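Side-chain contacts in class B carbapenemase GOB-18 (Elizabethkingia meningoseptica, PDB 5K0W), which is a class B3 metallo-beta-lactamase with a dizinc site, a carbapenemase that hydrolyses beta-lactam antibiotics: residues E30-Y35 with T70-P75; I76-I81 with F86-I91; I183-T186 with R191-R194; G227-L232 with Q270-L275. All blocks are in the same frame, centred on the assembly; numbering follows the deposited sequence. Where two conformers were deposited one is given.

Interaction 1 (E30-Y35 with T70-P75)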
loop_
_atom_site.group_PDB
_atom_site.type_symbol
_atom_site.label_atom_id
_atom_site.label_comp_id
_atom_site.label_asym_id
_atom_site.label_seq_id
_atom_site.Cartn_x
_atom_site.Cartn_y
_atom_site.Cartn_z
ATOM N N GLU A 30 8.860 5.153 -13.926
ATOM C CA GLU A 30 9.127 5.297 -12.486
ATOM C C GLU A 30 8.701 4.087 -11.629
ATOM O O GLU A 30 9.190 3.939 -10.511
ATOM C CB GLU A 30 8.488 6.592 -11.938
ATOM C CG GLU A 30 9.005 7.873 -12.573
ATOM C CD GLU A 30 8.674 9.163 -11.843
ATOM O OE1 GLU A 30 7.574 9.257 -11.248
ATOM O OE2 GLU A 30 9.504 10.099 -11.899
ATOM N N TRP A 31 7.811 3.234 -12.148
ATOM C CA TRP A 31 7.305 2.073 -11.422
ATOM C C TRP A 31 8.320 0.965 -11.227
ATOM O O TRP A 31 8.337 0.334 -10.163
ATOM C CB TRP A 31 6.042 1.527 -12.097
ATOM C CG TRP A 31 4.804 2.336 -11.819
ATOM C CD1 TRP A 31 4.738 3.625 -11.360
ATOM C CD2 TRP A 31 3.457 1.913 -12.026
ATOM N NE1 TRP A 31 3.429 4.022 -11.259
ATOM C CE2 TRP A 31 2.619 2.999 -11.677
ATOM C CE3 TRP A 31 2.872 0.729 -12.514
ATOM C CZ2 TRP A 31 1.225 2.922 -11.762
ATOM C CZ3 TRP A 31 1.491 0.659 -12.608
ATOM C CH2 TRP A 31 0.682 1.735 -12.213
ATOM N N ASN A 32 9.151 0.716 -12.261
ATOM C CA ASN A 32 10.184 -0.330 -12.259
ATOM C C ASN A 32 11.578 0.263 -12.089
ATOM O O ASN A 32 12.560 -0.467 -12.078
ATOM C CB ASN A 32 10.089 -1.179 -13.534
ATOM C CG ASN A 32 8.678 -1.583 -13.879
ATOM O OD1 ASN A 32 7.946 -2.138 -13.049
ATOM N ND2 ASN A 32 8.262 -1.287 -15.103
ATOM N N GLN A 33 11.655 1.582 -11.939
ATOM C CA GLN A 33 12.892 2.335 -11.757
ATOM C C GLN A 33 13.383 2.175 -10.320
ATOM O O GLN A 33 12.593 2.335 -9.382
ATOM C CB GLN A 33 12.634 3.816 -12.094
ATOM C CG GLN A 33 13.874 4.636 -12.380
ATOM C CD GLN A 33 13.618 6.106 -12.165
ATOM O OE1 GLN A 33 12.658 6.690 -12.684
ATOM N NE2 GLN A 33 14.487 6.737 -11.407
ATOM N N ALA A 34 14.681 1.867 -10.144
ATOM C CA ALA A 34 15.284 1.658 -8.825
ATOM C C ALA A 34 15.369 2.934 -8.001
ATOM O O ALA A 34 15.550 4.025 -8.545
ATOM C CB ALA A 34 16.667 1.047 -8.966
ATOM N N TYR A 35 15.245 2.784 -6.685
ATOM C CA TYR A 35 15.365 3.859 -5.716
ATOM C C TYR A 35 16.116 3.315 -4.512
ATOM O O TYR A 35 15.812 2.221 -4.031
ATOM C CB TYR A 35 13.991 4.409 -5.305
ATOM C CG TYR A 35 14.070 5.679 -4.486
ATOM C CD1 TYR A 35 14.197 6.921 -5.098
ATOM C CD2 TYR A 35 14.008 5.642 -3.103
ATOM C CE1 TYR A 35 14.289 8.092 -4.354
ATOM C CE2 TYR A 35 14.097 6.807 -2.346
ATOM C CZ TYR A 35 14.235 8.031 -2.979
ATOM O OH TYR A 35 14.313 9.195 -2.257
ATOM N N THR A 70 5.434 -4.053 -8.908
ATOM C CA THR A 70 5.082 -4.985 -10.003
ATOM C C THR A 70 5.884 -6.286 -9.881
ATOM O O THR A 70 6.602 -6.454 -8.899
ATOM C CB THR A 70 5.296 -4.327 -11.373
ATOM O OG1 THR A 70 6.672 -3.970 -11.509
ATOM C CG2 THR A 70 4.394 -3.128 -11.602
ATOM N N ALA A 71 5.768 -7.211 -10.865
ATOM C CA ALA A 71 6.516 -8.485 -10.869
ATOM C C ALA A 71 8.023 -8.252 -10.863
ATOM O O ALA A 71 8.733 -8.877 -10.080
ATOM C CB ALA A 71 6.133 -9.326 -12.072
ATOM N N GLU A 72 8.495 -7.318 -11.692
ATOM C CA GLU A 72 9.910 -6.965 -11.812
ATOM C C GLU A 72 10.500 -6.164 -10.616
ATOM O O GLU A 72 11.696 -5.875 -10.604
ATOM C CB GLU A 72 10.225 -6.343 -13.196
ATOM C CG GLU A 72 9.443 -5.089 -13.540
ATOM C CD GLU A 72 8.124 -5.315 -14.254
ATOM O OE1 GLU A 72 7.987 -4.803 -15.389
ATOM O OE2 GLU A 72 7.218 -5.962 -13.675
ATOM N N SER A 73 9.660 -5.835 -9.614
ATOM C CA SER A 73 10.091 -5.115 -8.415
ATOM C C SER A 73 10.672 -6.095 -7.380
ATOM O O SER A 73 11.316 -5.663 -6.414
ATOM C CB SER A 73 8.927 -4.347 -7.801
ATOM O OG SER A 73 8.157 -5.234 -7.010
ATOM N N PHE A 74 10.455 -7.416 -7.583
ATOM C CA PHE A 74 10.952 -8.486 -6.714
ATOM C C PHE A 74 12.478 -8.451 -6.519
ATOM O O PHE A 74 12.886 -8.384 -5.357
ATOM C CB PHE A 74 10.476 -9.871 -7.182
ATOM C CG PHE A 74 10.832 -11.015 -6.264
ATOM C CD1 PHE A 74 10.485 -10.982 -4.915
ATOM C CD2 PHE A 74 11.448 -12.156 -6.758
ATOM C CE1 PHE A 74 10.765 -12.063 -4.075
ATOM C CE2 PHE A 74 11.718 -13.242 -5.920
ATOM C CZ PHE A 74 11.382 -13.183 -4.583
ATOM N N PRO A 75 13.342 -8.454 -7.581
ATOM C CA PRO A 75 14.788 -8.361 -7.336
ATOM C C PRO A 75 15.197 -7.047 -6.666
ATOM O O PRO A 75 16.076 -7.077 -5.803
ATOM C CB PRO A 75 15.394 -8.480 -8.735
ATOM C CG PRO A 75 14.325 -8.094 -9.659
ATOM C CD PRO A 75 13.064 -8.548 -9.031
#
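Asn32 meets Thr70 and Glu72 where an irregular loop passes a type I beta turn running from Thr70 to Ser73, the CA atoms of Asn32 and Ser73 lying 6.1 Å apart. The single cross-segment hydrogen bond goes from Thr70 OG1 to Asn32 OD1, 2.7 Å long, and the hydroxyl approaches nearly end-on to the carbonyl, with a C=O...donor angle of 164°. Thr70 has its OG1 between the backbone N and the carbonyl carbon (chi1 61°), and the methyl CG2 goes off on another branch to touch Trp31 obliquely, 4.2 Å from its CE3. Glu72 comes at the same amide from over its plane. Bent at chi2, it folds back until its carboxylate stacks on the Asn32 amide, the two planes only 6° apart. Its CG lies 3.3 Å from Asn32 OD1, whereas its OE1 is 3.5 Å from Asn32 ND2. Asn32 is thus bonded at its oxygen by a hydroxyl, while the Glu72 carboxylate lies stacked on its plane. Trp31 links this contact to the active site: its indole reaches about 5 Å from a zinc ion and packs against Asp102 and His241, both ligands, with His103, of one of the two zinc ions. Thr49 bonds the Trp31 carbonyl, Thr70 also rests on Tyr101 of helix 101-104, and the turn leads straight into helix 73-83.

Interaction 2 (I76-I81 with F86-I91)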
loop_
_atom_site.group_PDB
_atom_site.type_symbol
_atom_site.label_atom_id
_atom_site.label_comp_id
_atom_site.label_asym_id
_atom_site.label_seq_id
_atom_site.Cartn_x
_atom_site.Cartn_y
_atom_site.Cartn_z
ATOM N N ILE A 76 14.525 -5.913 -7.029
ATOM C CA ILE A 76 14.749 -4.563 -6.489
ATOM C C ILE A 76 14.492 -4.497 -4.978
ATOM O O ILE A 76 15.358 -4.023 -4.248
ATOM C CB ILE A 76 13.943 -3.478 -7.262
ATOM C CG1 ILE A 76 14.409 -3.367 -8.733
ATOM C CG2 ILE A 76 14.030 -2.101 -6.544
ATOM C CD1 ILE A 76 13.469 -2.563 -9.658
ATOM N N ILE A 77 13.306 -4.952 -4.515
ATOM C CA ILE A 77 12.939 -4.927 -3.091
ATOM C C ILE A 77 13.881 -5.798 -2.297
ATOM O O ILE A 77 14.373 -5.364 -1.257
ATOM C CB ILE A 77 11.432 -5.206 -2.838
ATOM C CG1 ILE A 77 10.587 -4.092 -3.480
ATOM C CG2 ILE A 77 11.106 -5.321 -1.328
ATOM C CD1 ILE A 77 9.270 -4.474 -3.899
ATOM N N LYS A 78 14.195 -6.985 -2.826
ATOM C CA LYS A 78 15.125 -7.929 -2.205
ATOM C C LYS A 78 16.500 -7.293 -2.035
ATOM O O LYS A 78 17.071 -7.387 -0.953
ATOM C CB LYS A 78 15.203 -9.216 -3.026
ATOM C CG LYS A 78 14.656 -10.421 -2.276
ATOM C CD LYS A 78 14.221 -11.532 -3.198
ATOM C CE LYS A 78 15.332 -12.254 -3.916
ATOM N NZ LYS A 78 14.831 -12.956 -5.129
ATOM N N ALA A 79 16.972 -6.572 -3.066
ATOM C CA ALA A 79 18.262 -5.879 -3.092
ATOM C C ALA A 79 18.282 -4.706 -2.110
ATOM O O ALA A 79 19.298 -4.500 -1.429
ATOM C CB ALA A 79 18.565 -5.388 -4.500
ATOM N N ASN A 80 17.165 -3.945 -2.045
ATOM C CA ASN A 80 16.980 -2.799 -1.148
ATOM C C ASN A 80 17.010 -3.262 0.314
ATOM O O ASN A 80 17.678 -2.625 1.136
ATOM C CB ASN A 80 15.668 -2.058 -1.459
ATOM C CG ASN A 80 15.686 -1.181 -2.699
ATOM O OD1 ASN A 80 16.723 -0.937 -3.316
ATOM N ND2 ASN A 80 14.522 -0.658 -3.080
ATOM N N ILE A 81 16.327 -4.394 0.627
ATOM C CA ILE A 81 16.304 -4.973 1.975
ATOM C C ILE A 81 17.732 -5.309 2.420
ATOM O O ILE A 81 18.123 -4.894 3.511
ATOM C CB ILE A 81 15.299 -6.147 2.115
ATOM C CG1 ILE A 81 13.838 -5.623 1.962
ATOM C CG2 ILE A 81 15.498 -6.876 3.463
ATOM C CD1 ILE A 81 12.722 -6.671 1.810
ATOM N N PHE A 86 19.399 -5.764 6.231
ATOM C CA PHE A 86 18.353 -6.685 6.703
ATOM C C PHE A 86 18.167 -7.897 5.801
ATOM O O PHE A 86 18.553 -7.869 4.629
ATOM C CB PHE A 86 17.021 -5.971 6.942
ATOM C CG PHE A 86 17.112 -4.744 7.814
ATOM C CD1 PHE A 86 17.343 -4.856 9.181
ATOM C CD2 PHE A 86 16.927 -3.475 7.278
ATOM C CE1 PHE A 86 17.433 -3.718 9.984
ATOM C CE2 PHE A 86 16.986 -2.341 8.086
ATOM C CZ PHE A 86 17.250 -2.470 9.432
ATOM N N ASN A 87 17.600 -8.976 6.368
ATOM C CA ASN A 87 17.362 -10.212 5.638
ATOM C C ASN A 87 15.879 -10.352 5.272
ATOM O O ASN A 87 15.030 -10.404 6.160
ATOM C CB ASN A 87 17.869 -11.424 6.450
ATOM C CG ASN A 87 17.919 -12.766 5.710
ATOM O OD1 ASN A 87 17.682 -12.877 4.497
ATOM N ND2 ASN A 87 18.255 -13.833 6.431
ATOM N N TYR A 88 15.571 -10.424 3.960
ATOM C CA TYR A 88 14.204 -10.615 3.468
ATOM C C TYR A 88 13.633 -11.981 3.920
ATOM O O TYR A 88 12.422 -12.129 4.018
ATOM C CB TYR A 88 14.144 -10.445 1.934
ATOM C CG TYR A 88 14.504 -11.691 1.153
ATOM C CD1 TYR A 88 15.830 -12.084 1.000
ATOM C CD2 TYR A 88 13.520 -12.467 0.550
ATOM C CE1 TYR A 88 16.165 -13.235 0.287
ATOM C CE2 TYR A 88 13.841 -13.620 -0.162
ATOM C CZ TYR A 88 15.166 -13.999 -0.294
ATOM O OH TYR A 88 15.476 -15.130 -1.007
ATOM N N LYS A 89 14.506 -12.961 4.227
ATOM C CA LYS A 89 14.109 -14.303 4.696
ATOM C C LYS A 89 13.506 -14.256 6.117
ATOM O O LYS A 89 12.974 -15.255 6.602
ATOM C CB LYS A 89 15.304 -15.274 4.643
ATOM C CG LYS A 89 15.941 -15.441 3.260
ATOM C CD LYS A 89 15.373 -16.601 2.458
ATOM C CE LYS A 89 16.415 -17.146 1.504
ATOM N NZ LYS A 89 15.847 -18.146 0.563
ATOM N N ASP A 90 13.599 -13.078 6.765
ATOM C CA ASP A 90 13.087 -12.791 8.096
ATOM C C ASP A 90 11.764 -12.039 8.049
ATOM O O ASP A 90 11.267 -11.629 9.100
ATOM C CB ASP A 90 14.127 -12.042 8.933
ATOM C CG ASP A 90 15.384 -12.834 9.246
ATOM O OD1 ASP A 90 15.291 -14.087 9.365
ATOM O OD2 ASP A 90 16.447 -12.202 9.443
ATOM N N ILE A 91 11.181 -11.859 6.840
ATOM C CA ILE A 91 9.858 -11.255 6.699
ATOM C C ILE A 91 8.887 -12.318 7.213
ATOM O O ILE A 91 8.824 -13.425 6.672
ATOM C CB ILE A 91 9.518 -10.801 5.256
ATOM C CG1 ILE A 91 10.492 -9.691 4.766
ATOM C CG2 ILE A 91 8.047 -10.331 5.175
ATOM C CD1 ILE A 91 10.532 -9.512 3.225
#
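Lys78 lays its aliphatic chain over one face of the Tyr88 ring. The CG atom stands 3.6 Å from the ring centroid and only 11° off the normal, a CH-pi contact over the middle of the ring, and CD then runs on toward the hydroxyl side, 3.7 Å from Tyr88 CE2. A bend at chi3 (70°) turns the end of the lysine, and NZ goes to a salt bridge with Glu113 of helix 107-114. Tyr88 takes the less common first torsion, with CG between its backbone N and carbonyl carbon, and this stands the ring up beside the helix; the opposite face is covered off-centre by CG of Lys89, its neighbour in sequence. Helix 73-83 is the connecting helix of a beta-alpha-beta crossover between the parallel strands 62-66 and 91-95, and residues 86-90, with a 3-10 segment at 88-90, lead back into the second at Ile91. Ile81 fills the angle between helix and loop with both of its branches. Its CG2 points at the loop backbone, 3.6 Å from Tyr88 N, and touches Phe86 CB; its CD1 passes Tyr88 CB and reaches Ile91 CD1 at 3.9 Å, and both isoleucines also touch Leu65 of strand 62-66. The Ile81 carbonyl takes a 3.1 Å bond from Phe86 N, with an N-H...O angle of 151°. Beyond that bond the Phe86 ring leads off to meet Tyr45 edge-to-face. In the loop itself, Asn87 OD1 accepts from Lys89 N in an Asx turn, with the donor well above the amide plane.

Interaction 3 (I183-T186 with R191-R194)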
loop_
_atom_site.group_PDB
_atom_site.type_symbol
_atom_site.label_atom_id
_atom_site.label_comp_id
_atom_site.label_asym_id
_atom_site.label_seq_id
_atom_site.Cartn_x
_atom_site.Cartn_y
_atom_site.Cartn_z
ATOM N N ILE A 183 -1.914 2.114 10.775
ATOM C CA ILE A 183 -1.506 3.075 11.782
ATOM C C ILE A 183 -0.780 2.349 12.901
ATOM O O ILE A 183 -1.254 1.322 13.402
ATOM C CB ILE A 183 -2.666 4.037 12.222
ATOM C CG1 ILE A 183 -2.147 5.278 12.952
ATOM C CG2 ILE A 183 -3.799 3.338 12.999
ATOM C CD1 ILE A 183 -2.817 6.534 12.496
ATOM N N PHE A 184 0.417 2.835 13.227
ATOM C CA PHE A 184 1.251 2.239 14.268
ATOM C C PHE A 184 2.205 3.253 14.869
ATOM O O PHE A 184 2.461 4.307 14.287
ATOM C CB PHE A 184 2.024 1.023 13.712
ATOM C CG PHE A 184 3.104 1.379 12.726
ATOM C CD1 PHE A 184 2.798 1.610 11.388
ATOM C CD2 PHE A 184 4.431 1.486 13.133
ATOM C CE1 PHE A 184 3.793 1.961 10.477
ATOM C CE2 PHE A 184 5.429 1.840 12.227
ATOM C CZ PHE A 184 5.106 2.068 10.901
ATOM N N GLU A 185 2.758 2.908 16.021
ATOM C CA GLU A 185 3.767 3.715 16.678
ATOM C C GLU A 185 5.108 3.030 16.467
ATOM O O GLU A 185 5.183 1.804 16.403
ATOM C CB GLU A 185 3.472 3.852 18.184
ATOM C CG GLU A 185 3.989 5.148 18.801
ATOM C CD GLU A 185 2.950 6.218 19.113
ATOM O OE1 GLU A 185 1.846 6.191 18.515
ATOM O OE2 GLU A 185 3.248 7.094 19.957
ATOM N N THR A 186 6.153 3.824 16.328
ATOM C CA THR A 186 7.543 3.379 16.209
ATOM C C THR A 186 8.428 4.377 16.931
ATOM O O THR A 186 8.017 5.518 17.138
ATOM C CB THR A 186 7.969 3.077 14.771
ATOM O OG1 THR A 186 9.257 2.457 14.823
ATOM C CG2 THR A 186 8.011 4.316 13.885
ATOM N N ARG A 191 12.440 10.030 20.082
ATOM C CA ARG A 191 10.994 10.017 20.406
ATOM C C ARG A 191 10.197 8.854 19.801
ATOM O O ARG A 191 10.752 7.999 19.110
ATOM C CB ARG A 191 10.359 11.346 19.925
ATOM C CG ARG A 191 10.804 11.759 18.501
ATOM C CD ARG A 191 9.947 12.822 17.853
ATOM N NE ARG A 191 8.576 12.352 17.704
ATOM C CZ ARG A 191 7.574 13.084 17.248
ATOM N NH1 ARG A 191 6.352 12.578 17.190
ATOM N NH2 ARG A 191 7.784 14.331 16.843
ATOM N N LYS A 192 8.877 8.851 20.055
ATOM C CA LYS A 192 7.878 7.921 19.511
ATOM C C LYS A 192 7.207 8.664 18.345
ATOM O O LYS A 192 7.210 9.901 18.324
ATOM C CB LYS A 192 6.821 7.549 20.576
ATOM C CG LYS A 192 7.330 6.587 21.651
ATOM C CD LYS A 192 6.244 6.255 22.675
ATOM C CE LYS A 192 6.771 5.606 23.933
ATOM N NZ LYS A 192 7.112 4.168 23.726
ATOM N N TYR A 193 6.662 7.922 17.366
ATOM C CA TYR A 193 6.001 8.491 16.181
ATOM C C TYR A 193 4.785 7.674 15.821
ATOM O O TYR A 193 4.916 6.476 15.585
ATOM C CB TYR A 193 6.925 8.459 14.942
ATOM C CG TYR A 193 8.285 9.089 15.081
ATOM C CD1 TYR A 193 9.388 8.332 15.460
ATOM C CD2 TYR A 193 8.497 10.416 14.720
ATOM C CE1 TYR A 193 10.664 8.892 15.518
ATOM C CE2 TYR A 193 9.772 10.976 14.738
ATOM C CZ TYR A 193 10.851 10.214 15.148
ATOM O OH TYR A 193 12.101 10.776 15.187
ATOM N N ARG A 194 3.617 8.320 15.710
ATOM C CA ARG A 194 2.399 7.655 15.265
ATOM C C ARG A 194 2.443 7.764 13.740
ATOM O O ARG A 194 2.314 8.854 13.180
ATOM C CB ARG A 194 1.142 8.303 15.871
ATOM C CG ARG A 194 -0.177 7.642 15.465
ATOM C CD ARG A 194 -1.207 7.898 16.539
ATOM N NE ARG A 194 -2.553 7.434 16.193
ATOM C CZ ARG A 194 -3.001 6.201 16.420
ATOM N NH1 ARG A 194 -4.245 5.869 16.088
ATOM N NH2 ARG A 194 -2.202 5.283 16.965
#
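Arg194, with CG trans to its own N (chi1 -179°) and extended as far as NE, turns its guanidinium at the last torsion so that one face meets Ile183. Ile183 CG1 sits over the middle of that flat group, 3.7 Å from Arg194 CZ. Glu185 instead bends sharply at chi2 (105°), folding its carboxylate back over the neighbouring strand: OE1 lies 3.5 Å from Arg194 CB, and OE2 is 3.7 Å from Lys192 CB. The acid therefore rests on the aliphatic parts of two basic side chains. Its plane is turned 52° from that of the Arg194 guanidinium, and at 4.4 Å between Glu185 OE1 and Arg194 NH2 the opposite charges probably attract, but the distance is beyond a salt bridge; Arg194 NE is held instead by the carbonyl of Asp233. On the other face lie Thr186 and Tyr193, a hydrogen-bonded antiparallel pair, with Thr186 N to Tyr193 O at 3.0 Å and Tyr193 N to Thr186 O at 2.8 Å. Their polar ends have other partners, Thr186 OG1 the backbone N of Asn43 and Tyr193 OH the carboxylate of Asp188. Arg191 grips the Lys192 carbonyl oxygen side-on with NE and NH1, the NE bond being 2.9 Å to Lys192 O, while Tyr193 CD2 lies against the guanidinium face and Asp235 forms a salt bridge with NH1. Glu185 and Arg194 are the adjacent non-hydrogen-bonded pair, and together these bridges make the end of a beta hairpin, strands 180-187 and 192-198, in the second sheet of the metallo-beta-lactamase alpha-beta/beta-alpha sandwich.

Interaction 4 (G227-L232 with Q270-L275)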
loop_
_atom_site.group_PDB
_atom_site.type_symbol
_atom_site.label_atom_id
_atom_site.label_comp_id
_atom_site.label_asym_id
_atom_site.label_seq_id
_atom_site.Cartn_x
_atom_site.Cartn_y
_atom_site.Cartn_z
ATOM N N GLY A 227 -14.744 10.516 5.125
ATOM C CA GLY A 227 -15.131 10.856 6.489
ATOM C C GLY A 227 -14.101 10.409 7.510
ATOM O O GLY A 227 -13.568 11.224 8.259
ATOM N N VAL A 228 -13.793 9.117 7.518
ATOM C CA VAL A 228 -12.862 8.469 8.447
ATOM C C VAL A 228 -11.390 8.965 8.297
ATOM O O VAL A 228 -10.698 9.152 9.301
ATOM C CB VAL A 228 -13.062 6.919 8.389
ATOM C CG1 VAL A 228 -12.644 6.331 7.044
ATOM C CG2 VAL A 228 -12.366 6.202 9.542
ATOM N N MET A 229 -10.953 9.246 7.054
ATOM C CA MET A 229 -9.591 9.719 6.783
ATOM C C MET A 229 -9.291 11.158 7.268
ATOM O O MET A 229 -8.144 11.453 7.604
ATOM C CB MET A 229 -9.184 9.485 5.318
ATOM C CG MET A 229 -8.736 8.065 5.037
ATOM S SD MET A 229 -8.277 7.728 3.316
ATOM C CE MET A 229 -6.502 8.017 3.364
ATOM N N LYS A 230 -10.303 12.037 7.303
ATOM C CA LYS A 230 -10.179 13.433 7.770
ATOM C C LYS A 230 -10.033 13.527 9.296
ATOM O O LYS A 230 -9.533 14.536 9.798
ATOM C CB LYS A 230 -11.417 14.254 7.345
ATOM C CG LYS A 230 -11.362 14.808 5.917
ATOM C CD LYS A 230 -12.740 15.235 5.394
ATOM C CE LYS A 230 -13.171 16.638 5.775
ATOM N NZ LYS A 230 -14.542 16.955 5.283
ATOM N N LYS A 231 -10.480 12.479 10.029
ATOM C CA LYS A 231 -10.465 12.413 11.505
ATOM C C LYS A 231 -9.297 11.614 12.100
ATOM O O LYS A 231 -9.291 11.355 13.309
ATOM C CB LYS A 231 -11.819 11.918 12.091
ATOM C CG LYS A 231 -13.076 12.124 11.246
ATOM C CD LYS A 231 -14.284 12.705 12.003
ATOM C CE LYS A 231 -15.160 11.671 12.675
ATOM N NZ LYS A 231 -14.816 11.497 14.117
ATOM N N LEU A 232 -8.298 11.254 11.275
ATOM C CA LEU A 232 -7.138 10.483 11.735
ATOM C C LEU A 232 -6.117 11.373 12.434
ATOM O O LEU A 232 -5.912 12.534 12.032
ATOM C CB LEU A 232 -6.466 9.698 10.569
ATOM C CG LEU A 232 -7.293 8.587 9.887
ATOM C CD1 LEU A 232 -6.635 8.121 8.610
ATOM C CD2 LEU A 232 -7.547 7.403 10.823
ATOM N N GLN A 270 -4.801 18.537 2.617
ATOM C CA GLN A 270 -5.000 19.260 1.357
ATOM C C GLN A 270 -5.240 18.280 0.209
ATOM O O GLN A 270 -6.203 18.462 -0.533
ATOM C CB GLN A 270 -3.825 20.203 1.064
ATOM C CG GLN A 270 -3.958 21.516 1.835
ATOM C CD GLN A 270 -2.715 22.370 1.825
ATOM O OE1 GLN A 270 -1.645 21.983 2.332
ATOM N NE2 GLN A 270 -2.862 23.592 1.327
ATOM N N ASN A 271 -4.423 17.205 0.120
ATOM C CA ASN A 271 -4.547 16.148 -0.885
ATOM C C ASN A 271 -5.833 15.386 -0.687
ATOM O O ASN A 271 -6.479 15.048 -1.672
ATOM C CB ASN A 271 -3.367 15.166 -0.822
ATOM C CG ASN A 271 -2.062 15.740 -1.288
ATOM O OD1 ASN A 271 -1.999 16.514 -2.249
ATOM N ND2 ASN A 271 -0.988 15.349 -0.628
ATOM N N LEU A 272 -6.216 15.122 0.578
ATOM C CA LEU A 272 -7.445 14.410 0.915
ATOM C C LEU A 272 -8.667 15.207 0.471
ATOM O O LEU A 272 -9.578 14.632 -0.123
ATOM C CB LEU A 272 -7.488 14.124 2.418
ATOM C CG LEU A 272 -8.499 13.121 2.929
ATOM C CD1 LEU A 272 -8.286 11.731 2.305
ATOM C CD2 LEU A 272 -8.393 13.008 4.408
ATOM N N ASN A 273 -8.666 16.525 0.721
ATOM C CA ASN A 273 -9.748 17.435 0.348
ATOM C C ASN A 273 -9.843 17.577 -1.179
ATOM O O ASN A 273 -10.950 17.680 -1.703
ATOM C CB ASN A 273 -9.568 18.799 1.053
ATOM C CG ASN A 273 -10.538 19.878 0.644
ATOM O OD1 ASN A 273 -10.148 20.920 0.102
ATOM N ND2 ASN A 273 -11.823 19.648 0.873
ATOM N N ASP A 274 -8.694 17.543 -1.890
ATOM C CA ASP A 274 -8.679 17.620 -3.350
ATOM C C ASP A 274 -9.275 16.365 -3.958
ATOM O O ASP A 274 -9.925 16.443 -4.997
ATOM C CB ASP A 274 -7.275 17.901 -3.894
ATOM C CG ASP A 274 -6.765 19.298 -3.584
ATOM O OD1 ASP A 274 -7.574 20.259 -3.648
ATOM O OD2 ASP A 274 -5.555 19.434 -3.282
ATOM N N LEU A 275 -9.103 15.219 -3.275
ATOM C CA LEU A 275 -9.654 13.937 -3.683
ATOM C C LEU A 275 -11.178 13.890 -3.415
ATOM O O LEU A 275 -11.920 13.308 -4.222
ATOM C CB LEU A 275 -8.895 12.787 -3.014
ATOM C CG LEU A 275 -7.504 12.486 -3.597
ATOM C CD1 LEU A 275 -6.664 11.677 -2.643
ATOM C CD2 LEU A 275 -7.594 11.758 -4.911
#
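The carbonyl oxygen of Met229, near the end of helix 218-230, takes a hydrogen bond from the hydroxyl of Tyr268 on helix 265-284 and has the CD2 methyl of Leu272 alongside at 3.6 Å. This leucine carries the whole contact. Its CG stands trans to the backbone N (chi1 -166°), which drives the forked end straight at the other helix. Both Leu272 methyls meet Met229 CB, CD2 at 3.7 Å and CD1 at 3.9 Å. CD1 also reaches Met229 SD at 4.1 Å, while CD2 lies against the backbone between two residues, 3.5 Å from Met229 C and 3.6 Å from Lys230 N, and meets Lys230 CG at 3.8 Å. Met229 runs extended out to its sulfur and turns only at chi3 (93°). It is buried, and its chain also packs on His172 and Ala198, whereas Lys230 lies at the surface; of its side chain only CG comes close before NZ heads for a long, weak ion pair with Glu276. Pro201 touches both Met229 and Leu272. Between the two segments the contact is apolar; the bond from Tyr268, just outside them, ties the same two helices, which meet closely here, with CA atoms of Lys230 and Leu272 7.4 Å apart. This is helix-to-helix packing in the outer layer of the metallo-beta-lactamase sandwich, where helices 218-230 and 265-284 lie together beside the five-stranded sheet.

In the fold
Interactions 1 and 2 share helix 73-83, one at its start and one further along, and they touch where Asn32 O packs on Ile76 CD1. Interactions 3 and 4 belong to the second sheet and its helices; their nearest atoms are about 5 Å apart, and helix 218-230 is the next regular element after strand 192-198. Interaction 4 lies across the chain's centre from both 1 and 2 and is buried, small and apolar between its segments, though Lys230 lies at its surface edge; the other three are partly buried: interaction 1 polar and beside the zinc site, interaction 2 mixing a ring face with isoleucines, and interaction 3 combining backbone pairing with charged chains at a hairpin end.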